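Local coordinates for protein extracellular sialidase/neuraminidase, putative (Aspergillus fumigatus, PDB 2XZI) that acts as a KDNase of the sialidase family, probably cleaving terminal KDN from glycoconjugates outside the cell, at residues E229-Y241 with Q277-T291. Residues are numbered along the deposited sequence; the frame is centred on the assembly and turned at random.
Sequences EGTIVQTPDGKLY and QGSVLRYNSDAPART. With KDM (deamino-alpha-neuraminic acid), chain C.
Strands 230-234 and 279-284, whose side chains Thr231, Val233, Val280 and Arg282 meet, run nearly parallel, 13° between their directions and 6.5 Å apart at closest approach. They are the first strands of successive antiparallel sheets, blades of a sialidase-type beta-propeller. No direct backbone hydrogen bond joins them; waters bridge Ile232 O to Val280 O, Glu229 O to Gly278 N, and Gln234 O to Thr291 OG1.

Beta-branched residues fill the space between. Val280 CG1 lies 3.8 Å from Val233 CB and 3.4 Å from Thr231 OG1, a hydroxyl whose hydrogen-bond partner is Asn243 O. A chi1 of 85° parts the methyls of Val233: CG1 meets Thr291 CG2 tip to tip, while CG2 lies against Arg282 N. At the outer end Pro236, its ring suited to the second position of the type I turn Thr235-Gly238, rests CB and CG on Ala289, whose single methyl lets the ring come near.

Arg282, its chain stretched out alongside Gln234, is long and rich enough in N-H groups to serve two carbonyls and a water: NH1 donates to Gln234 O at 2.9 Å from above the carbonyl plane, and weakly to Thr235 O; NH2 reaches Pro236 O through water. Gln234 OE1 sits over one guanidinium face, offset toward the rim; bonds from Thr194 N to OE1 and from NE2 to Gly238 O (173°) fix its amide.

At the inner end, Glu229 OE1 packs 3.4 Å from Gln277 CB. Its carboxylate suits the sugar's border, OE1 salt-bridging Arg245 while OE2 bonds Tyr338 OH and nears KDM. Side chains and water, not a continued sheet, thus hold the blades together, Arg282 gripping carbonyls at the outer turn.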
ATOM      1  N   GLU A 229       4.588   9.691   2.876  1.00  6.65           N
ATOM      2  CA  GLU A 229       3.757   8.539   2.507  1.00  6.45           C
ATOM      3  C   GLU A 229       2.325   8.981   2.301  1.00  6.27           C
ATOM      4  O   GLU A 229       1.582   9.198   3.260  1.00  6.92           O
ATOM      5  CB  GLU A 229       3.823   7.433   3.567  1.00  7.30           C
ATOM      6  CG  GLU A 229       5.151   6.715   3.651  1.00  6.47           C
ATOM      7  CD  GLU A 229       5.182   5.603   4.691  1.00  7.14           C
ATOM      8  OE1 GLU A 229       4.266   5.537   5.557  1.00  8.73           O
ATOM      9  OE2 GLU A 229       6.112   4.770   4.588  1.00  8.66           O
ATOM     10  N   GLY A 230       1.958   9.159   1.040  1.00  6.02           N
ATOM     11  CA  GLY A 230       0.647   9.652   0.686  1.00  6.19           C
ATOM     12  C   GLY A 230      -0.286   8.627   0.091  1.00  5.59           C
ATOM     13  O   GLY A 230       0.152   7.582  -0.406  1.00  5.42           O
ATOM     14  N   THR A 231      -1.572   8.945   0.170  1.00  5.14           N
ATOM     15  CA  THR A 231      -2.655   8.217  -0.498  1.00  6.01           C
ATOM     16  C   THR A 231      -3.427   9.208  -1.353  1.00  5.87           C
ATOM     17  O   THR A 231      -3.457  10.401  -1.052  1.00  5.55           O
ATOM     18  CB  THR A 231      -3.643   7.496   0.471  1.00  5.85           C
ATOM     19  OG1 THR A 231      -4.576   8.428   1.056  1.00  7.76           O
ATOM     20  CG2 THR A 231      -2.910   6.737   1.576  1.00  6.45           C
ATOM     21  N   ILE A 232      -4.026   8.704  -2.425  1.00  5.92           N
ATOM     22  CA  ILE A 232      -4.804   9.517  -3.356  1.00  6.49           C
ATOM     23  C   ILE A 232      -6.123   8.826  -3.680  1.00  6.36           C
ATOM     24  O   ILE A 232      -6.189   7.587  -3.833  1.00  6.48           O
ATOM     25  CB  ILE A 232      -3.987   9.810  -4.658  1.00  6.48           C
ATOM     26  CG1 ILE A 232      -4.652  10.890  -5.523  1.00  8.13           C
ATOM     27  CG2 ILE A 232      -3.759   8.536  -5.493  1.00  7.82           C
ATOM     28  CD1 ILE A 232      -4.347  12.293  -5.104  1.00  9.49           C
ATOM     29  N   VAL A 233      -7.185   9.623  -3.760  1.00  6.37           N
ATOM     30  CA  VAL A 233      -8.472   9.135  -4.257  1.00  6.46           C
ATOM     31  C   VAL A 233      -9.142  10.251  -5.042  1.00  6.10           C
ATOM     32  O   VAL A 233      -8.866  11.434  -4.819  1.00  6.49           O
ATOM     33  CB  VAL A 233      -9.379   8.582  -3.113  1.00  6.39           C
ATOM     34  CG1 VAL A 233     -10.188   9.706  -2.445  1.00  7.33           C
ATOM     35  CG2 VAL A 233     -10.305   7.465  -3.616  1.00  5.67           C
ATOM     36  N   GLN A 234     -10.010   9.849  -5.961  1.00  6.08           N
ATOM     37  CA  GLN A 234     -10.897  10.788  -6.617  1.00  5.53           C
ATOM     38  C   GLN A 234     -12.226  10.677  -5.893  1.00  6.27           C
ATOM     39  O   GLN A 234     -12.815   9.607  -5.829  1.00  5.88           O
ATOM     40  CB  GLN A 234     -11.060  10.438  -8.087  1.00  6.32           C
ATOM     41  CG  GLN A 234     -11.728  11.546  -8.876  1.00  7.29           C
ATOM     42  CD  GLN A 234     -11.905  11.217 -10.342  1.00 10.04           C
ATOM     43  OE1 GLN A 234     -11.808  10.058 -10.780  1.00 11.01           O
ATOM     44  NE2 GLN A 234     -12.188  12.255 -11.120  1.00 11.12           N
ATOM     45  N   THR A 235     -12.641  11.786  -5.305  1.00  7.09           N
ATOM     46  CA  THR A 235     -13.858  11.843  -4.499  1.00  8.12           C
ATOM     47  C   THR A 235     -15.079  11.873  -5.423  1.00  8.66           C
ATOM     48  O   THR A 235     -14.925  12.056  -6.633  1.00  8.70           O
ATOM     49  CB  THR A 235     -13.805  13.004  -3.470  1.00  8.25           C
ATOM     50  OG1 THR A 235     -13.317  14.193  -4.097  1.00  9.93           O
ATOM     51  CG2 THR A 235     -12.837  12.640  -2.345  1.00  9.69           C
ATOM     52  N   PRO A 236     -16.286  11.637  -4.874  1.00  9.08           N
ATOM     53  CA  PRO A 236     -17.442  11.557  -5.762  1.00  9.69           C
ATOM     54  C   PRO A 236     -17.684  12.822  -6.592  1.00 10.41           C
ATOM     55  O   PRO A 236     -18.175  12.713  -7.711  1.00 11.56           O
ATOM     56  CB  PRO A 236     -18.603  11.283  -4.799  1.00  9.98           C
ATOM     57  CG  PRO A 236     -17.945  10.519  -3.660  1.00  9.43           C
ATOM     58  CD  PRO A 236     -16.622  11.208  -3.501  1.00  9.38           C
ATOM     59  N   ASP A 237     -17.297  13.985  -6.068  1.00 10.98           N
ATOM     60  CA  ASP A 237     -17.351  15.243  -6.835  1.00 11.43           C
ATOM     61  C   ASP A 237     -16.360  15.331  -8.016  1.00 11.24           C
ATOM     62  O   ASP A 237     -16.395  16.304  -8.773  1.00 12.64           O
ATOM     63  CB  ASP A 237     -17.232  16.463  -5.896  1.00 10.93           C
ATOM     64  CG  ASP A 237     -15.884  16.532  -5.162  1.00 12.25           C
ATOM     65  OD1 ASP A 237     -14.996  15.708  -5.452  1.00 12.27           O
ATOM     66  OD2 ASP A 237     -15.702  17.400  -4.277  1.00 14.17           O
ATOM     67  N   GLY A 238     -15.492  14.326  -8.178  1.00 11.44           N
ATOM     68  CA  GLY A 238     -14.531  14.266  -9.289  1.00 10.31           C
ATOM     69  C   GLY A 238     -13.201  14.942  -8.982  1.00 10.34           C
ATOM     70  O   GLY A 238     -12.257  14.868  -9.775  1.00 10.56           O
ATOM     71  N   LYS A 239     -13.125  15.592  -7.823  1.00 10.03           N
ATOM     72  CA  LYS A 239     -11.905  16.252  -7.376  1.00 10.20           C
ATOM     73  C   LYS A 239     -10.907  15.223  -6.813  1.00  9.62           C
ATOM     74  O   LYS A 239     -11.274  14.060  -6.585  1.00  9.54           O
ATOM     75  CB  LYS A 239     -12.231  17.351  -6.366  1.00 10.80           C
ATOM     76  CG  LYS A 239     -13.093  18.481  -6.976  1.00 12.64           C
ATOM     77  CD  LYS A 239     -12.793  19.818  -6.311  1.00 18.18           C
ATOM     78  CE  LYS A 239     -13.512  20.971  -7.018  1.00 20.38           C
ATOM     79  NZ  LYS A 239     -13.188  22.311  -6.419  1.00 22.24           N
ATOM     80  N   LEU A 240      -9.658  15.647  -6.621  1.00  8.83           N
ATOM     81  CA  LEU A 240      -8.617  14.796  -6.024  1.00  8.81           C
ATOM     82  C   LEU A 240      -8.515  15.066  -4.541  1.00  8.67           C
ATOM     83  O   LEU A 240      -8.786  16.174  -4.066  1.00  9.16           O
ATOM     84  CB  LEU A 240      -7.248  15.052  -6.667  1.00  8.85           C
ATOM     85  CG  LEU A 240      -7.122  14.802  -8.175  1.00  9.20           C
ATOM     86  CD1 LEU A 240      -5.727  15.140  -8.696  1.00  9.71           C
ATOM     87  CD2 LEU A 240      -7.495  13.362  -8.520  1.00 11.01           C
ATOM     88  N   TYR A 241      -8.070  14.047  -3.813  1.00  8.08           N
ATOM     89  CA  TYR A 241      -8.004  14.078  -2.358  1.00  7.56           C
ATOM     90  C   TYR A 241      -6.728  13.347  -1.965  1.00  6.80           C
ATOM     91  O   TYR A 241      -6.596  12.158  -2.275  1.00  6.52           O
ATOM     92  CB  TYR A 241      -9.266  13.375  -1.820  1.00  7.80           C
ATOM     93  CG  TYR A 241      -9.361  12.972  -0.354  1.00  8.46           C
ATOM     94  CD1 TYR A 241      -8.859  11.746   0.080  1.00  7.51           C
ATOM     95  CD2 TYR A 241     -10.036  13.762   0.574  1.00  9.04           C
ATOM     96  CE1 TYR A 241      -8.993  11.342   1.397  1.00  9.68           C
ATOM     97  CE2 TYR A 241     -10.166  13.364   1.907  1.00 10.97           C
ATOM     98  CZ  TYR A 241      -9.645  12.150   2.307  1.00  9.46           C
ATOM     99  OH  TYR A 241      -9.758  11.739   3.625  1.00  9.40           O
ATOM    100  N   GLN A 277       1.337   4.585   7.716  1.00  5.20           N
ATOM    101  CA  GLN A 277       0.661   4.586   6.428  1.00  5.15           C
ATOM    102  C   GLN A 277      -0.821   4.185   6.575  1.00  4.75           C
ATOM    103  O   GLN A 277      -1.197   3.491   7.515  1.00  4.85           O
ATOM    104  CB  GLN A 277       1.455   3.675   5.486  1.00  5.51           C
ATOM    105  CG  GLN A 277       0.901   3.482   4.073  1.00  5.81           C
ATOM    106  CD  GLN A 277      -0.041   2.294   3.933  1.00  4.86           C
ATOM    107  OE1 GLN A 277      -0.582   1.783   4.915  1.00  5.30           O
ATOM    108  NE2 GLN A 277      -0.227   1.827   2.699  1.00  6.59           N
ATOM    109  N   GLY A 278      -1.657   4.659   5.658  1.00  4.37           N
ATOM    110  CA  GLY A 278      -3.053   4.244   5.563  1.00  5.10           C
ATOM    111  C   GLY A 278      -3.369   3.936   4.112  1.00  4.97           C
ATOM    112  O   GLY A 278      -2.471   3.983   3.248  1.00  5.70           O
ATOM    113  N   SER A 279      -4.641   3.622   3.843  1.00  4.55           N
ATOM    114  CA  SER A 279      -5.101   3.337   2.491  1.00  5.16           C
ATOM    115  C   SER A 279      -6.493   3.932   2.284  1.00  5.28           C
ATOM    116  O   SER A 279      -7.257   4.106   3.244  1.00  4.57           O
ATOM    117  CB  SER A 279      -5.036   1.825   2.181  1.00  5.31           C
ATOM    118  OG  SER A 279      -5.792   1.052   3.121  1.00  6.12           O
ATOM    119  N   VAL A 280      -6.811   4.231   1.026  1.00  4.75           N
ATOM    120  CA  VAL A 280      -8.078   4.856   0.668  1.00  5.37           C
ATOM    121  C   VAL A 280      -8.529   4.253  -0.675  1.00  5.58           C
ATOM    122  O   VAL A 280      -7.689   3.835  -1.469  1.00  5.74           O
ATOM    123  CB  VAL A 280      -7.929   6.405   0.569  1.00  4.53           C
ATOM    124  CG1 VAL A 280      -7.069   6.820  -0.657  1.00  5.56           C
ATOM    125  CG2 VAL A 280      -9.304   7.089   0.560  1.00  5.44           C
ATOM    126  N   LEU A 281      -9.843   4.202  -0.908  1.00  5.24           N
ATOM    127  CA  LEU A 281     -10.390   3.490  -2.060  1.00  5.58           C
ATOM    128  C   LEU A 281     -11.694   4.123  -2.524  1.00  5.53           C
ATOM    129  O   LEU A 281     -12.598   4.328  -1.724  1.00  5.77           O
ATOM    130  CB  LEU A 281     -10.637   2.022  -1.699  1.00  5.91           C
ATOM    131  CG  LEU A 281     -11.206   1.135  -2.805  1.00  7.58           C
ATOM    132  CD1 LEU A 281     -10.139   0.926  -3.892  1.00  8.14           C
ATOM    133  CD2 LEU A 281     -11.650  -0.224  -2.270  1.00  9.13           C
ATOM    134  N   ARG A 282     -11.782   4.421  -3.816  1.00  5.69           N
ATOM    135  CA  ARG A 282     -13.050   4.804  -4.419  1.00  6.55           C
ATOM    136  C   ARG A 282     -13.858   3.533  -4.652  1.00  7.84           C
ATOM    137  O   ARG A 282     -13.446   2.636  -5.405  1.00  8.09           O
ATOM    138  CB  ARG A 282     -12.770   5.509  -5.738  1.00  7.19           C
ATOM    139  CG  ARG A 282     -13.994   5.921  -6.538  1.00  8.37           C
ATOM    140  CD  ARG A 282     -13.500   6.637  -7.785  1.00 11.19           C
ATOM    141  NE  ARG A 282     -14.575   7.014  -8.700  1.00 11.47           N
ATOM    142  CZ  ARG A 282     -15.074   8.242  -8.822  1.00 12.03           C
ATOM    143  NH1 ARG A 282     -14.616   9.253  -8.076  1.00  9.65           N
ATOM    144  NH2 ARG A 282     -16.048   8.454  -9.699  1.00 11.61           N
ATOM    145  N   TYR A 283     -15.004   3.442  -4.003  1.00  8.92           N
ATOM    146  CA  TYR A 283     -15.809   2.232  -4.108  1.00 10.49           C
ATOM    147  C   TYR A 283     -16.828   2.265  -5.257  1.00 11.87           C
ATOM    148  O   TYR A 283     -16.941   1.291  -6.015  1.00 12.48           O
ATOM    149  CB  TYR A 283     -16.491   1.899  -2.772  1.00 10.15           C
ATOM    150  CG  TYR A 283     -17.061   0.506  -2.779  1.00 10.94           C
ATOM    151  CD1 TYR A 283     -16.263  -0.592  -2.450  1.00 11.75           C
ATOM    152  CD2 TYR A 283     -18.381   0.278  -3.173  1.00 12.78           C
ATOM    153  CE1 TYR A 283     -16.783  -1.886  -2.486  1.00 13.87           C
ATOM    154  CE2 TYR A 283     -18.905  -1.009  -3.221  1.00 11.47           C
ATOM    155  CZ  TYR A 283     -18.101  -2.081  -2.866  1.00 12.34           C
ATOM    156  OH  TYR A 283     -18.617  -3.353  -2.904  1.00 15.54           O
ATOM    157  N   ASN A 284     -17.591   3.350  -5.350  1.00 13.56           N
ATOM    158  CA  ASN A 284     -18.683   3.464  -6.334  1.00 15.12           C
ATOM    159  C   ASN A 284     -19.132   4.909  -6.449  1.00 16.88           C
ATOM    160  O   ASN A 284     -18.921   5.700  -5.530  1.00 16.94           O
ATOM    161  CB  ASN A 284     -19.876   2.604  -5.921  1.00 15.25           C
ATOM    162  CG  ASN A 284     -20.599   3.157  -4.716  1.00 14.65           C
ATOM    163  OD1 ASN A 284     -20.079   3.144  -3.608  1.00 13.72           O
ATOM    164  ND2 ASN A 284     -21.813   3.643  -4.925  1.00 15.93           N
ATOM    165  N   SER A 285     -19.789   5.229  -7.568  1.00 18.80           N
ATOM    166  CA  SER A 285     -20.138   6.606  -7.908  1.00 20.56           C
ATOM    167  C   SER A 285     -21.647   6.907  -7.936  1.00 20.90           C
ATOM    168  O   SER A 285     -22.063   8.055  -7.753  1.00 21.94           O
ATOM    169  CB  SER A 285     -19.495   7.000  -9.249  1.00 20.87           C
ATOM    170  OG  SER A 285     -19.759   6.032 -10.247  1.00 23.71           O
ATOM    171  N   ASP A 286     -22.462   5.887  -8.174  1.00 21.10           N
ATOM    172  CA  ASP A 286     -23.912   6.070  -8.196  1.00 20.93           C
ATOM    173  C   ASP A 286     -24.420   6.070  -6.753  1.00 20.28           C
ATOM    174  O   ASP A 286     -23.727   5.584  -5.860  1.00 20.15           O
ATOM    175  CB  ASP A 286     -24.571   4.959  -9.016  1.00 21.58           C
ATOM    176  CG  ASP A 286     -25.987   5.298  -9.449  1.00 23.36           C
ATOM    177  OD1 ASP A 286     -26.330   6.498  -9.555  1.00 25.17           O
ATOM    178  OD2 ASP A 286     -26.765   4.351  -9.703  1.00 26.28           O
ATOM    179  N   ALA A 287     -25.616   6.613  -6.527  1.00 19.26           N
ATOM    180  CA  ALA A 287     -26.172   6.734  -5.176  1.00 18.51           C
ATOM    181  C   ALA A 287     -26.280   5.379  -4.483  1.00 17.36           C
ATOM    182  O   ALA A 287     -26.819   4.436  -5.056  1.00 18.05           O
ATOM    183  CB  ALA A 287     -27.533   7.417  -5.211  1.00 18.39           C
ATOM    184  N   PRO A 288     -25.756   5.270  -3.252  1.00 16.57           N
ATOM    185  CA  PRO A 288     -24.970   6.318  -2.600  1.00 15.38           C
ATOM    186  C   PRO A 288     -23.481   6.145  -2.887  1.00 14.34           C
ATOM    187  O   PRO A 288     -22.944   5.053  -2.705  1.00 13.98           O
ATOM    188  CB  PRO A 288     -25.272   6.108  -1.111  1.00 15.80           C
ATOM    189  CG  PRO A 288     -25.634   4.656  -0.991  1.00 15.54           C
ATOM    190  CD  PRO A 288     -26.051   4.146  -2.340  1.00 16.05           C
ATOM    191  N   ALA A 289     -22.830   7.208  -3.351  1.00 13.21           N
ATOM    192  CA  ALA A 289     -21.397   7.176  -3.632  1.00 12.11           C
ATOM    193  C   ALA A 289     -20.611   6.956  -2.345  1.00 11.04           C
ATOM    194  O   ALA A 289     -20.974   7.501  -1.297  1.00 12.23           O
ATOM    195  CB  ALA A 289     -20.971   8.459  -4.297  1.00 12.46           C
ATOM    196  N   ARG A 290     -19.552   6.147  -2.420  1.00  9.21           N
ATOM    197  CA  ARG A 290     -18.776   5.794  -1.227  1.00  8.41           C
ATOM    198  C   ARG A 290     -17.271   5.840  -1.465  1.00  7.75           C
ATOM    199  O   ARG A 290     -16.781   5.354  -2.493  1.00  8.31           O
ATOM    200  CB  ARG A 290     -19.165   4.389  -0.742  1.00  8.12           C
ATOM    201  CG  ARG A 290     -20.677   4.188  -0.430  1.00  8.45           C
ATOM    202  CD  ARG A 290     -20.931   2.778   0.087  1.00  8.98           C
ATOM    203  NE  ARG A 290     -22.301   2.258  -0.048  1.00  9.45           N
ATOM    204  CZ  ARG A 290     -22.796   1.692  -1.150  1.00 10.54           C
ATOM    205  NH1 ARG A 290     -22.087   1.612  -2.273  1.00 12.41           N
ATOM    206  NH2 ARG A 290     -24.023   1.198  -1.128  1.00 12.59           N
ATOM    207  N   THR A 291     -16.552   6.399  -0.489  1.00  7.63           N
ATOM    208  CA  THR A 291     -15.111   6.317  -0.384  1.00  7.05           C
ATOM    209  C   THR A 291     -14.846   5.523   0.876  1.00  6.50           C
ATOM    210  O   THR A 291     -15.518   5.721   1.905  1.00  7.10           O
ATOM    211  CB  THR A 291     -14.463   7.708  -0.246  1.00  7.36           C
ATOM    212  OG1 THR A 291     -14.861   8.549  -1.334  1.00  8.10           O
ATOM    213  CG2 THR A 291     -12.951   7.621  -0.256  1.00  7.13           C
TER
HETATM  214  C2  KDM C 500       8.498   2.885   8.296  1.00 17.17           C
HETATM  215  C1  KDM C 500       7.422   2.688   9.356  1.00 15.48           C
HETATM  216  C3  KDM C 500       8.434   1.761   7.244  1.00 15.42           C
HETATM  217  C4  KDM C 500       8.966   2.194   5.847  1.00 13.71           C
HETATM  218  C5  KDM C 500       9.786   3.490   5.845  1.00 13.09           C
HETATM  219  C6  KDM C 500       8.945   4.624   6.482  1.00 15.14           C
HETATM  220  C7  KDM C 500       9.755   5.903   6.746  1.00 15.08           C
HETATM  221  C8  KDM C 500       8.827   7.043   7.204  1.00 16.09           C
HETATM  222  C9  KDM C 500       9.622   8.299   7.516  1.00 16.78           C
HETATM  223  O5  KDM C 500      10.225   3.829   4.505  1.00 11.91           O
HETATM  224  O1A KDM C 500       6.955   1.537   9.527  1.00 14.82           O
HETATM  225  O1B KDM C 500       7.100   3.717   9.996  1.00 15.44           O
HETATM  226  O4  KDM C 500       9.782   1.135   5.345  1.00 11.01           O
HETATM  227  O6  KDM C 500       8.320   4.228   7.749  1.00 17.01           O
HETATM  228  O7  KDM C 500      10.727   5.638   7.760  1.00 13.04           O
HETATM  229  O8  KDM C 500       7.882   7.373   6.176  1.00 16.52           O
HETATM  230  O9  KDM C 500      10.199   8.763   6.284  1.00 17.94           O
HETATM  231  O2  KDM C 500       9.735   2.820   9.017  1.00 17.19           O
HETATM  232  O   HOH W   1      -0.194   6.918   3.933  1.00  6.40           O
HETATM  233  O   HOH W   2      -7.093   5.002  -3.903  1.00  6.06           O
HETATM  234  O   HOH W   3     -14.647   8.129  -4.036  1.00 11.52           O
HETATM  235  O   HOH W   4     -16.554  11.327  -9.546  1.00 15.56           O